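Local coordinates for uncharacterized protein (Leptospirillum rubarum, PDB 3O2I) that is of unknown function but forms a two-subunit assembly in which the strands of one copy extend the beta-sheet of the other, at residues His28-Val33 with Asp54-Leu59; Leu60-Gln65 with Ser80-Thr85; Arg42-His47 with Gly93-Ile98; Glu49-Asp54 with Thr85-Val90. One frame throughout, in Å; residues are numbered along the deposited sequence.

Contact 1: residues His28-Val33 with Asp54-Leu59; sequences HIYELV and DEFYNL
F56 lies with one face over the ring edge of Y30, a T-shaped pair in which CD1 of Y30 stands almost above the centre of the F56 ring, 3.8 Å from CD2 of F56. The centroids are 5.0 Å apart and the planes stand at 73°, so the tyrosine meets the phenylalanine face with its edge. CB of Y30 also sits 3.8 Å from CZ of F56, and the two side chains run past each other in opposite directions. F56 reaches the strand because its CG is anti to the backbone N (chi1 -171°), which carries the ring off the helix toward the sheet. Farther along the strand CD2 of L32 meets CZ of F56 at 4.0 Å, and the carbonyl O of E31 lies at the ring edge, near its plane. No hydrogen bond joins the segments: the hydroxyl of Y30 is hydrogen-bonded to the backbone N of W51, and the carboxylate of E31 makes a salt bridge with R42. Strand 28-35 pairs antiparallel with strand 41-47 on one side and, in parallel, with a strand of the second subunit, whose I98 also packs on F56. Through F56, helix 53-63 lies against one face of this sheet, its short segment at 48° to the strand direction, while L32 continues the apolar layer onto I76 and V79 of helix 72-87.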
# COMPACT_ATOMS: atom_id res chain seq x y z
N HIS B 28 5.70 -6.53 6.20
CA HIS B 28 4.44 -6.75 5.51
C HIS B 28 3.42 -5.66 5.83
O HIS B 28 3.40 -5.10 6.93
CB HIS B 28 3.90 -8.14 5.86
CG HIS B 28 4.77 -9.24 5.37
ND1 HIS B 28 4.57 -9.86 4.15
CD2 HIS B 28 5.88 -9.81 5.90
CE1 HIS B 28 5.50 -10.78 3.97
NE2 HIS B 28 6.31 -10.77 5.02
N ILE B 29 2.57 -5.37 4.85
CA ILE B 29 1.61 -4.28 4.93
C ILE B 29 0.18 -4.77 5.16
O ILE B 29 -0.30 -5.64 4.42
CB ILE B 29 1.63 -3.48 3.59
CG1 ILE B 29 3.06 -3.00 3.27
CG2 ILE B 29 0.63 -2.34 3.64
CD1 ILE B 29 3.21 -2.30 1.90
N TYR B 30 -0.49 -4.21 6.16
CA TYR B 30 -1.88 -4.54 6.47
C TYR B 30 -2.75 -3.29 6.39
O TYR B 30 -2.60 -2.36 7.18
CB TYR B 30 -1.99 -5.25 7.84
CG TYR B 30 -1.26 -6.55 7.78
CD1 TYR B 30 -1.91 -7.72 7.42
CD2 TYR B 30 0.10 -6.60 7.99
CE1 TYR B 30 -1.22 -8.91 7.29
CE2 TYR B 30 0.79 -7.78 7.89
CZ TYR B 30 0.13 -8.93 7.53
OH TYR B 30 0.82 -10.10 7.40
N GLU B 31 -3.65 -3.28 5.41
CA GLU B 31 -4.53 -2.15 5.22
C GLU B 31 -5.96 -2.39 5.73
O GLU B 31 -6.54 -3.45 5.51
CB GLU B 31 -4.58 -1.77 3.74
CG GLU B 31 -5.40 -0.54 3.45
CD GLU B 31 -5.53 -0.29 1.94
OE1 GLU B 31 -5.18 -1.20 1.16
OE2 GLU B 31 -5.97 0.81 1.56
N LEU B 32 -6.52 -1.37 6.38
CA LEU B 32 -7.91 -1.37 6.82
C LEU B 32 -8.64 -0.25 6.10
O LEU B 32 -8.20 0.90 6.09
CB LEU B 32 -7.99 -1.13 8.33
CG LEU B 32 -7.36 -2.17 9.25
CD1 LEU B 32 -7.20 -1.63 10.66
CD2 LEU B 32 -8.16 -3.46 9.27
N VAL B 33 -9.77 -0.59 5.49
CA VAL B 33 -10.51 0.37 4.68
C VAL B 33 -11.92 0.63 5.23
O VAL B 33 -12.66 -0.31 5.52
CB VAL B 33 -10.61 -0.11 3.23
CG1 VAL B 33 -11.44 0.86 2.40
CG2 VAL B 33 -9.20 -0.30 2.61
N ASP B 54 -6.57 -15.32 7.71
CA ASP B 54 -7.40 -15.72 8.85
C ASP B 54 -6.92 -15.14 10.17
O ASP B 54 -7.72 -14.67 10.98
CB ASP B 54 -7.51 -17.24 8.93
CG ASP B 54 -8.44 -17.80 7.89
OD1 ASP B 54 -9.11 -16.98 7.22
OD2 ASP B 54 -8.52 -19.03 7.75
N GLU B 55 -5.61 -15.16 10.39
CA GLU B 55 -5.03 -14.54 11.57
C GLU B 55 -5.37 -13.05 11.61
O GLU B 55 -5.74 -12.51 12.65
CB GLU B 55 -3.51 -14.74 11.58
CG GLU B 55 -3.06 -16.14 12.02
CD GLU B 55 -1.55 -16.34 11.89
OE1 GLU B 55 -0.94 -15.75 10.96
OE2 GLU B 55 -0.98 -17.07 12.71
N PHE B 56 -5.26 -12.41 10.45
CA PHE B 56 -5.59 -10.99 10.29
C PHE B 56 -7.04 -10.69 10.71
O PHE B 56 -7.28 -9.80 11.52
CB PHE B 56 -5.32 -10.56 8.84
CG PHE B 56 -5.43 -9.08 8.59
CD1 PHE B 56 -5.34 -8.18 9.63
CD2 PHE B 56 -5.61 -8.60 7.29
CE1 PHE B 56 -5.45 -6.81 9.39
CE2 PHE B 56 -5.71 -7.24 7.05
CZ PHE B 56 -5.63 -6.35 8.10
N TYR B 57 -8.00 -11.43 10.16
CA TYR B 57 -9.41 -11.30 10.56
C TYR B 57 -9.61 -11.53 12.06
O TYR B 57 -10.33 -10.78 12.72
CB TYR B 57 -10.31 -12.24 9.76
CG TYR B 57 -10.75 -11.67 8.44
CD1 TYR B 57 -10.00 -11.87 7.29
CD2 TYR B 57 -11.92 -10.93 8.34
CE1 TYR B 57 -10.40 -11.34 6.07
CE2 TYR B 57 -12.33 -10.40 7.12
CZ TYR B 57 -11.57 -10.61 5.99
OH TYR B 57 -11.97 -10.08 4.79
N ASN B 58 -8.97 -12.57 12.60
CA ASN B 58 -9.01 -12.86 14.04
C ASN B 58 -8.50 -11.72 14.92
O ASN B 58 -8.98 -11.54 16.05
CB ASN B 58 -8.26 -14.15 14.35
CG ASN B 58 -9.12 -15.38 14.13
OD1 ASN B 58 -10.13 -15.58 14.81
ND2 ASN B 58 -8.72 -16.22 13.18
N LEU B 59 -7.52 -10.97 14.43
CA LEU B 59 -7.03 -9.80 15.14
C LEU B 59 -8.13 -8.75 15.34
O LEU B 59 -8.16 -8.09 16.38
CB LEU B 59 -5.85 -9.17 14.39
CG LEU B 59 -4.52 -9.90 14.53
CD1 LEU B 59 -3.43 -9.20 13.74
CD2 LEU B 59 -4.13 -10.01 16.00

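Contact 2: residues Leu60-Gln65 with Ser80-Thr85; sequences LLEAFQ and SKYLVT
Y82 lays its ring against the last turn of the helix formed by residues 53-63, where A63 and E62 meet it in different ways. CA of A63 sits over one face, 4.0 Å from the ring centroid and 25° off the normal, a CH-pi contact displaced toward the rim. The methyl CB of the same alanine comes to 3.6 Å from CD2 of Y82. At the far end of the ring the hydroxyl gives a hydrogen bond to the carboxylate of E62, with OH and OE1 2.9 Å apart; OE1 accepts through its anti lone pair, the one turned away from OE2. The carboxylate plane stands 78° from the ring plane, and the two side chains cross at about a right angle. CB of E62 is 3.8 Å from CE2 of Y82, so the glutamate brings aliphatic as well as polar atoms to the tyrosine. Two consecutive helices, 53-63 and 72-87, joined by a loop, meet here; at the small A63 they come close, its CA 5.9 Å from the CA of Y82. With chi1 at 172° CG of Y82 lies opposite the backbone N, and the ring swings out to helix 53-63. Beyond this first shell, OE1 of E62 has a second partner in NE2 of H87, five residues past Y82, so two donors converge on one oxygen and should fix the carboxylate. R66 packs on Y82 and hydrogen-bonds the carbonyl O of E62, while A63 and L60 rest on V79.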
# COMPACT_ATOMS: atom_id res chain seq x y z
N LEU B 60 -9.00 -8.59 14.35
CA LEU B 60 -10.09 -7.62 14.46
C LEU B 60 -11.09 -8.07 15.54
O LEU B 60 -11.57 -7.25 16.33
CB LEU B 60 -10.83 -7.42 13.11
CG LEU B 60 -10.04 -7.06 11.84
CD1 LEU B 60 -10.95 -6.38 10.79
CD2 LEU B 60 -8.84 -6.19 12.13
N LEU B 61 -11.40 -9.36 15.56
CA LEU B 61 -12.25 -9.90 16.62
C LEU B 61 -11.65 -9.53 17.98
O LEU B 61 -12.37 -9.06 18.86
CB LEU B 61 -12.43 -11.41 16.49
CG LEU B 61 -13.13 -11.85 15.20
CD1 LEU B 61 -13.15 -13.36 15.06
CD2 LEU B 61 -14.55 -11.29 15.13
N GLU B 62 -10.34 -9.70 18.13
CA GLU B 62 -9.68 -9.35 19.39
C GLU B 62 -9.94 -7.89 19.73
O GLU B 62 -10.39 -7.58 20.83
CB GLU B 62 -8.18 -9.62 19.32
CG GLU B 62 -7.78 -11.08 19.52
CD GLU B 62 -6.26 -11.26 19.53
OE1 GLU B 62 -5.57 -10.46 20.20
OE2 GLU B 62 -5.77 -12.19 18.86
N ALA B 63 -9.65 -7.00 18.80
CA ALA B 63 -9.91 -5.57 19.01
C ALA B 63 -11.35 -5.31 19.48
O ALA B 63 -11.61 -4.40 20.26
CB ALA B 63 -9.62 -4.79 17.75
N PHE B 64 -12.29 -6.11 18.98
CA PHE B 64 -13.70 -5.84 19.21
C PHE B 64 -14.12 -5.94 20.67
O PHE B 64 -15.26 -5.66 21.01
CB PHE B 64 -14.57 -6.75 18.33
CG PHE B 64 -14.71 -6.27 16.91
CD1 PHE B 64 -14.07 -5.11 16.49
CD2 PHE B 64 -15.48 -6.97 16.01
CE1 PHE B 64 -14.21 -4.66 15.19
CE2 PHE B 64 -15.62 -6.53 14.71
CZ PHE B 64 -14.98 -5.37 14.30
N GLN B 65 -13.18 -6.31 21.53
CA GLN B 65 -13.49 -6.54 22.94
C GLN B 65 -13.28 -5.32 23.82
O GLN B 65 -14.04 -5.09 24.76
CB GLN B 65 -12.71 -7.75 23.46
CG GLN B 65 -12.94 -8.99 22.61
CD GLN B 65 -12.24 -10.21 23.15
OE1 GLN B 65 -11.85 -10.26 24.32
NE2 GLN B 65 -12.08 -11.21 22.29
N SER B 80 -7.31 -0.08 14.56
CA SER B 80 -5.95 0.35 14.26
C SER B 80 -5.14 0.56 15.54
O SER B 80 -4.03 0.03 15.69
CB SER B 80 -5.97 1.63 13.43
OG SER B 80 -4.65 2.10 13.18
N LYS B 81 -5.71 1.34 16.47
CA LYS B 81 -5.06 1.65 17.74
C LYS B 81 -4.67 0.40 18.53
O LYS B 81 -3.66 0.38 19.22
CB LYS B 81 -5.96 2.52 18.61
CG LYS B 81 -5.98 3.99 18.24
CD LYS B 81 -6.77 4.79 19.27
CE LYS B 81 -6.11 4.72 20.65
NZ LYS B 81 -6.91 5.43 21.70
N TYR B 82 -5.50 -0.64 18.42
CA TYR B 82 -5.28 -1.87 19.17
C TYR B 82 -4.19 -2.73 18.55
O TYR B 82 -3.33 -3.25 19.26
CB TYR B 82 -6.59 -2.67 19.30
CG TYR B 82 -6.38 -4.04 19.90
CD1 TYR B 82 -6.27 -4.22 21.27
CD2 TYR B 82 -6.28 -5.16 19.08
CE1 TYR B 82 -6.06 -5.48 21.82
CE2 TYR B 82 -6.08 -6.42 19.62
CZ TYR B 82 -5.97 -6.58 20.99
OH TYR B 82 -5.76 -7.83 21.51
N LEU B 83 -4.22 -2.88 17.23
CA LEU B 83 -3.14 -3.59 16.53
C LEU B 83 -1.79 -2.95 16.83
O LEU B 83 -0.79 -3.66 17.03
CB LEU B 83 -3.38 -3.62 15.02
CG LEU B 83 -4.63 -4.40 14.57
CD1 LEU B 83 -4.69 -4.48 13.05
CD2 LEU B 83 -4.64 -5.78 15.18
N VAL B 84 -1.74 -1.63 16.87
CA VAL B 84 -0.49 -0.92 17.14
C VAL B 84 0.01 -1.20 18.56
O VAL B 84 1.16 -1.56 18.76
CB VAL B 84 -0.61 0.60 16.91
CG1 VAL B 84 0.54 1.34 17.61
CG2 VAL B 84 -0.62 0.92 15.42
N THR B 85 -0.88 -1.04 19.54
CA THR B 85 -0.50 -1.17 20.95
C THR B 85 -0.30 -2.62 21.41
O THR B 85 0.62 -2.92 22.17
CB THR B 85 -1.55 -0.52 21.87
OG1 THR B 85 -1.57 0.89 21.64
CG2 THR B 85 -1.23 -0.79 23.33

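Contact 3: residues Arg42-His47 with Gly93-Ile98; sequences RIYLLH and GGLQEI
Y44 presents a ring face to L95, and the two side chains cross at about a right angle. CB of L95 stands 3.7 Å above the ring plane, displaced toward the rim on the hydroxyl side, with CZ of Y44 its nearest atom at 3.7 Å. Measured to the ring centroid the distance is 3.9 Å, 20° off the normal, which makes this a CH-pi contact. A chi1 of -178° stretches the leucine out over the ring, and CD1 of L95 comes to 3.8 Å from CE1 of Y44. G94 approaches obliquely at the other end of the ring, its CA 4.0 Å from CD2 of Y44. Its phi of 149° is one that glycine tolerates readily, having no CB to meet the preceding carbonyl O. The two segments do not pair here: the backbone of Y44 hydrogen-bonds that of A92 instead, in the antiparallel sheet that ends with the short strand 90-91, and after the two glycines the chain leaves its own sheet. Strand 95-101 then runs as a parallel partner of a strand in the second subunit, so the sheet continues across the interface, consistent with a reciprocal exchange of strands. Q96 in this strand donates from NE2 to the carbonyl O of W51 of the second subunit. I29 of the second subunit packs on Y44, while within the chain E31 lies beside the tyrosine on the neighbouring strand 28-35.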
# COMPACT_ATOMS: atom_id res chain seq x y z
N ARG B 42 -8.44 5.11 4.69
CA ARG B 42 -7.45 4.06 4.47
C ARG B 42 -6.35 4.11 5.53
O ARG B 42 -5.69 5.13 5.70
CB ARG B 42 -6.87 4.14 3.05
CG ARG B 42 -7.79 3.55 1.99
CD ARG B 42 -7.31 3.80 0.56
NE ARG B 42 -8.34 3.37 -0.38
CZ ARG B 42 -8.44 2.14 -0.88
NH1 ARG B 42 -9.43 1.84 -1.72
NH2 ARG B 42 -7.55 1.20 -0.56
N ILE B 43 -6.19 3.01 6.24
CA ILE B 43 -5.16 2.89 7.26
C ILE B 43 -4.19 1.82 6.81
O ILE B 43 -4.59 0.70 6.51
CB ILE B 43 -5.72 2.45 8.62
CG1 ILE B 43 -6.95 3.28 9.00
CG2 ILE B 43 -4.64 2.54 9.69
CD1 ILE B 43 -6.62 4.52 9.80
N TYR B 44 -2.92 2.18 6.77
CA TYR B 44 -1.88 1.23 6.37
C TYR B 44 -1.03 0.92 7.57
O TYR B 44 -0.38 1.81 8.12
CB TYR B 44 -1.00 1.84 5.25
CG TYR B 44 -1.78 2.12 3.98
CD1 TYR B 44 -1.99 1.12 3.05
CD2 TYR B 44 -2.31 3.38 3.73
CE1 TYR B 44 -2.71 1.36 1.89
CE2 TYR B 44 -3.02 3.64 2.57
CZ TYR B 44 -3.22 2.62 1.66
OH TYR B 44 -3.93 2.86 0.49
N LEU B 45 -1.02 -0.35 7.98
CA LEU B 45 -0.19 -0.80 9.09
C LEU B 45 0.95 -1.69 8.61
O LEU B 45 0.80 -2.44 7.65
CB LEU B 45 -1.02 -1.59 10.10
CG LEU B 45 -2.25 -0.90 10.69
CD1 LEU B 45 -2.87 -1.81 11.75
CD2 LEU B 45 -1.89 0.44 11.29
N LEU B 46 2.08 -1.62 9.29
CA LEU B 46 3.24 -2.42 8.95
C LEU B 46 3.54 -3.40 10.05
O LEU B 46 3.37 -3.08 11.23
CB LEU B 46 4.47 -1.51 8.80
CG LEU B 46 4.73 -0.82 7.47
CD1 LEU B 46 3.52 -0.91 6.57
CD2 LEU B 46 5.20 0.62 7.69
N HIS B 47 3.99 -4.59 9.69
CA HIS B 47 4.49 -5.55 10.67
C HIS B 47 5.69 -6.30 10.11
O HIS B 47 5.75 -6.57 8.91
CB HIS B 47 3.41 -6.54 11.08
CG HIS B 47 3.65 -7.16 12.42
ND1 HIS B 47 4.63 -8.10 12.65
CD2 HIS B 47 3.03 -6.98 13.61
CE1 HIS B 47 4.62 -8.46 13.92
NE2 HIS B 47 3.66 -7.79 14.53
N GLY B 93 2.32 6.42 7.13
CA GLY B 93 1.71 7.71 6.84
C GLY B 93 0.79 7.71 5.63
O GLY B 93 -0.01 8.63 5.46
N GLY B 94 0.89 6.68 4.79
CA GLY B 94 0.07 6.61 3.60
C GLY B 94 0.77 5.88 2.47
O GLY B 94 1.87 5.37 2.64
N LEU B 95 0.12 5.84 1.32
CA LEU B 95 0.63 5.09 0.18
C LEU B 95 0.48 5.92 -1.09
O LEU B 95 -0.54 6.56 -1.30
CB LEU B 95 -0.11 3.76 0.02
CG LEU B 95 0.32 2.81 -1.11
CD1 LEU B 95 -0.09 1.37 -0.82
CD2 LEU B 95 -0.24 3.26 -2.47
N GLN B 96 1.53 5.91 -1.91
CA GLN B 96 1.46 6.55 -3.20
C GLN B 96 1.83 5.53 -4.26
O GLN B 96 2.68 4.67 -4.05
CB GLN B 96 2.40 7.74 -3.27
CG GLN B 96 2.04 8.82 -2.28
CD GLN B 96 3.22 9.70 -1.95
OE1 GLN B 96 3.87 9.53 -0.92
NE2 GLN B 96 3.52 10.64 -2.85
N GLU B 97 1.15 5.61 -5.38
CA GLU B 97 1.24 4.60 -6.40
C GLU B 97 1.63 5.21 -7.74
O GLU B 97 1.17 6.30 -8.11
CB GLU B 97 -0.12 3.92 -6.54
CG GLU B 97 -0.06 2.65 -7.35
CD GLU B 97 -1.29 2.46 -8.22
OE1 GLU B 97 -1.18 2.69 -9.44
OE2 GLU B 97 -2.35 2.07 -7.67
N ILE B 98 2.47 4.49 -8.47
CA ILE B 98 2.77 4.81 -9.86
C ILE B 98 2.64 3.54 -10.69
O ILE B 98 3.29 2.54 -10.40
CB ILE B 98 4.21 5.35 -10.02
CG1 ILE B 98 4.29 6.79 -9.49
CG2 ILE B 98 4.65 5.27 -11.51
CD1 ILE B 98 5.70 7.41 -9.56

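Contact 4: residues Glu49-Asp54 with Thr85-Val90; sequences EYWTED and TAHGFV
W51 offers one face of its indole to F89, whose CZ lies 3.4 Å above the indole plane and off toward the rim; with H87 they make an aromatic cluster where the loop before helix 53-63 meets the end of helix 72-87. The two planes of W51 and F89 are only 25° from parallel, but the five-membered ring of W51 and the F89 ring are slid apart, centroids 5.0 Å from each other, so they hardly overlap. H87 takes a different position: the edge of the tryptophan's six-membered ring points toward the imidazole face in an offset edge-to-face pair, the planes at 83°, with CH2 of W51 4.0 Å from ND1 of H87. H47 joins the cluster from strand 41-47, edge-to-face with both W51 and F89, and Y30 makes another edge-to-face pair with W51. The tryptophan reaches this place with CG anti to the carbonyl carbon (chi1 -60°), which directs the indole from the loop toward the helix end. G88, with positive phi, is the first residue to leave the helix and turns the chain between the two aromatic residues. L59 touches all three rings from helix 53-63. Polar atoms at the border are held from outside: NE2 of H87 bonds E62, and the carbonyl O of H87 accepts from NE2 of H47. T52 and E55 form a capping box: OG1 of T52 caps N of E55, and OE1 of E55 binds N of T52. The closest approach in the cluster is NE1 of W51 to CZ of F89, 3.5 Å.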
# COMPACT_ATOMS: atom_id res chain seq x y z
N GLU B 49 6.38 -9.33 10.69
CA GLU B 49 6.00 -10.71 10.39
C GLU B 49 4.79 -10.83 9.48
O GLU B 49 3.99 -9.91 9.36
CB GLU B 49 5.80 -11.52 11.67
CG GLU B 49 7.09 -11.82 12.42
CD GLU B 49 7.03 -13.16 13.14
OE1 GLU B 49 6.48 -13.22 14.26
OE2 GLU B 49 7.53 -14.15 12.57
N TYR B 50 4.68 -11.99 8.83
CA TYR B 50 3.54 -12.28 7.98
C TYR B 50 2.41 -12.86 8.82
O TYR B 50 2.61 -13.80 9.60
CB TYR B 50 3.92 -13.26 6.87
CG TYR B 50 2.73 -13.81 6.12
CD1 TYR B 50 2.35 -15.15 6.25
CD2 TYR B 50 1.97 -12.99 5.28
CE1 TYR B 50 1.25 -15.66 5.57
CE2 TYR B 50 0.86 -13.49 4.60
CZ TYR B 50 0.51 -14.82 4.74
OH TYR B 50 -0.59 -15.31 4.06
N TRP B 51 1.22 -12.29 8.67
CA TRP B 51 0.03 -12.84 9.29
C TRP B 51 -0.82 -13.38 8.16
O TRP B 51 -1.07 -12.66 7.19
CB TRP B 51 -0.75 -11.74 10.02
CG TRP B 51 -0.00 -11.04 11.12
CD1 TRP B 51 0.93 -10.06 10.98
CD2 TRP B 51 -0.15 -11.26 12.53
NE1 TRP B 51 1.39 -9.66 12.22
CE2 TRP B 51 0.73 -10.38 13.18
CE3 TRP B 51 -0.95 -12.11 13.31
CZ2 TRP B 51 0.85 -10.33 14.58
CZ3 TRP B 51 -0.83 -12.05 14.69
CH2 TRP B 51 0.06 -11.17 15.31
N THR B 52 -1.26 -14.63 8.27
CA THR B 52 -2.20 -15.20 7.31
C THR B 52 -3.48 -14.35 7.28
O THR B 52 -3.71 -13.54 8.19
CB THR B 52 -2.61 -16.63 7.71
OG1 THR B 52 -3.62 -16.56 8.71
CG2 THR B 52 -1.40 -17.43 8.25
N GLU B 53 -4.30 -14.51 6.25
CA GLU B 53 -5.54 -13.73 6.17
C GLU B 53 -6.46 -14.05 7.36
O GLU B 53 -7.05 -13.15 7.96
CB GLU B 53 -6.26 -13.96 4.83
CG GLU B 53 -7.31 -12.88 4.46
CD GLU B 53 -6.69 -11.57 3.91
OE1 GLU B 53 -5.43 -11.47 3.88
OE2 GLU B 53 -7.45 -10.66 3.51
N ASP B 54 -6.57 -15.32 7.71
CA ASP B 54 -7.40 -15.72 8.85
C ASP B 54 -6.92 -15.14 10.17
O ASP B 54 -7.72 -14.67 10.98
CB ASP B 54 -7.51 -17.24 8.93
CG ASP B 54 -8.44 -17.80 7.89
OD1 ASP B 54 -9.11 -16.98 7.22
OD2 ASP B 54 -8.52 -19.03 7.75
N THR B 85 -0.88 -1.04 19.54
CA THR B 85 -0.50 -1.17 20.95
C THR B 85 -0.30 -2.62 21.41
O THR B 85 0.62 -2.92 22.17
CB THR B 85 -1.55 -0.52 21.87
OG1 THR B 85 -1.57 0.89 21.64
CG2 THR B 85 -1.23 -0.79 23.33
N ALA B 86 -1.16 -3.51 20.93
CA ALA B 86 -1.19 -4.88 21.42
C ALA B 86 -0.32 -5.86 20.63
O ALA B 86 0.09 -6.88 21.16
CB ALA B 86 -2.62 -5.38 21.47
N HIS B 87 -0.05 -5.58 19.36
CA HIS B 87 0.62 -6.58 18.54
C HIS B 87 1.80 -6.08 17.71
O HIS B 87 2.35 -6.83 16.89
CB HIS B 87 -0.41 -7.31 17.66
CG HIS B 87 -1.28 -8.26 18.42
ND1 HIS B 87 -0.83 -9.49 18.87
CD2 HIS B 87 -2.57 -8.17 18.81
CE1 HIS B 87 -1.81 -10.11 19.50
NE2 HIS B 87 -2.87 -9.33 19.48
N GLY B 88 2.21 -4.84 17.93
CA GLY B 88 3.45 -4.34 17.36
C GLY B 88 3.38 -3.84 15.93
O GLY B 88 4.41 -3.67 15.28
N PHE B 89 2.17 -3.59 15.44
CA PHE B 89 1.99 -2.95 14.14
C PHE B 89 2.38 -1.49 14.26
O PHE B 89 2.16 -0.85 15.29
CB PHE B 89 0.53 -3.04 13.68
CG PHE B 89 0.07 -4.43 13.31
CD1 PHE B 89 0.06 -4.84 11.99
CD2 PHE B 89 -0.40 -5.30 14.28
CE1 PHE B 89 -0.36 -6.11 11.65
CE2 PHE B 89 -0.83 -6.58 13.95
CZ PHE B 89 -0.81 -6.99 12.64
N VAL B 90 2.98 -0.94 13.21
CA VAL B 90 3.30 0.48 13.18
C VAL B 90 2.51 1.09 12.04
O VAL B 90 2.45 0.51 10.95
CB VAL B 90 4.82 0.74 13.03
CG1 VAL B 90 5.58 0.02 14.12
CG2 VAL B 90 5.33 0.29 11.68

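In the fold
Contact 1 is the buried one, helix 53-63 laid on the sheet mainly through aromatic and aliphatic carbon; contacts 2 and 4 are partly buried, and contact 3 is at the surface although nearest the chain's centre. Contacts 2 and 4 involve the same two helices, contact 2 at the C-terminal turn of helix 53-63, contact 4 between the loop before that helix and the end of helix 72-87; they share T85 and meet at H87. L59 bridges contacts 1, 2 and 4, packing on L83, H87 and F89. Contact 2 alone has a hydrogen bond across its segments. Contact 3 shares the sheet with contact 1 but lies about 18 Å from contact 2 between centres, where the chain departs toward the second subunit.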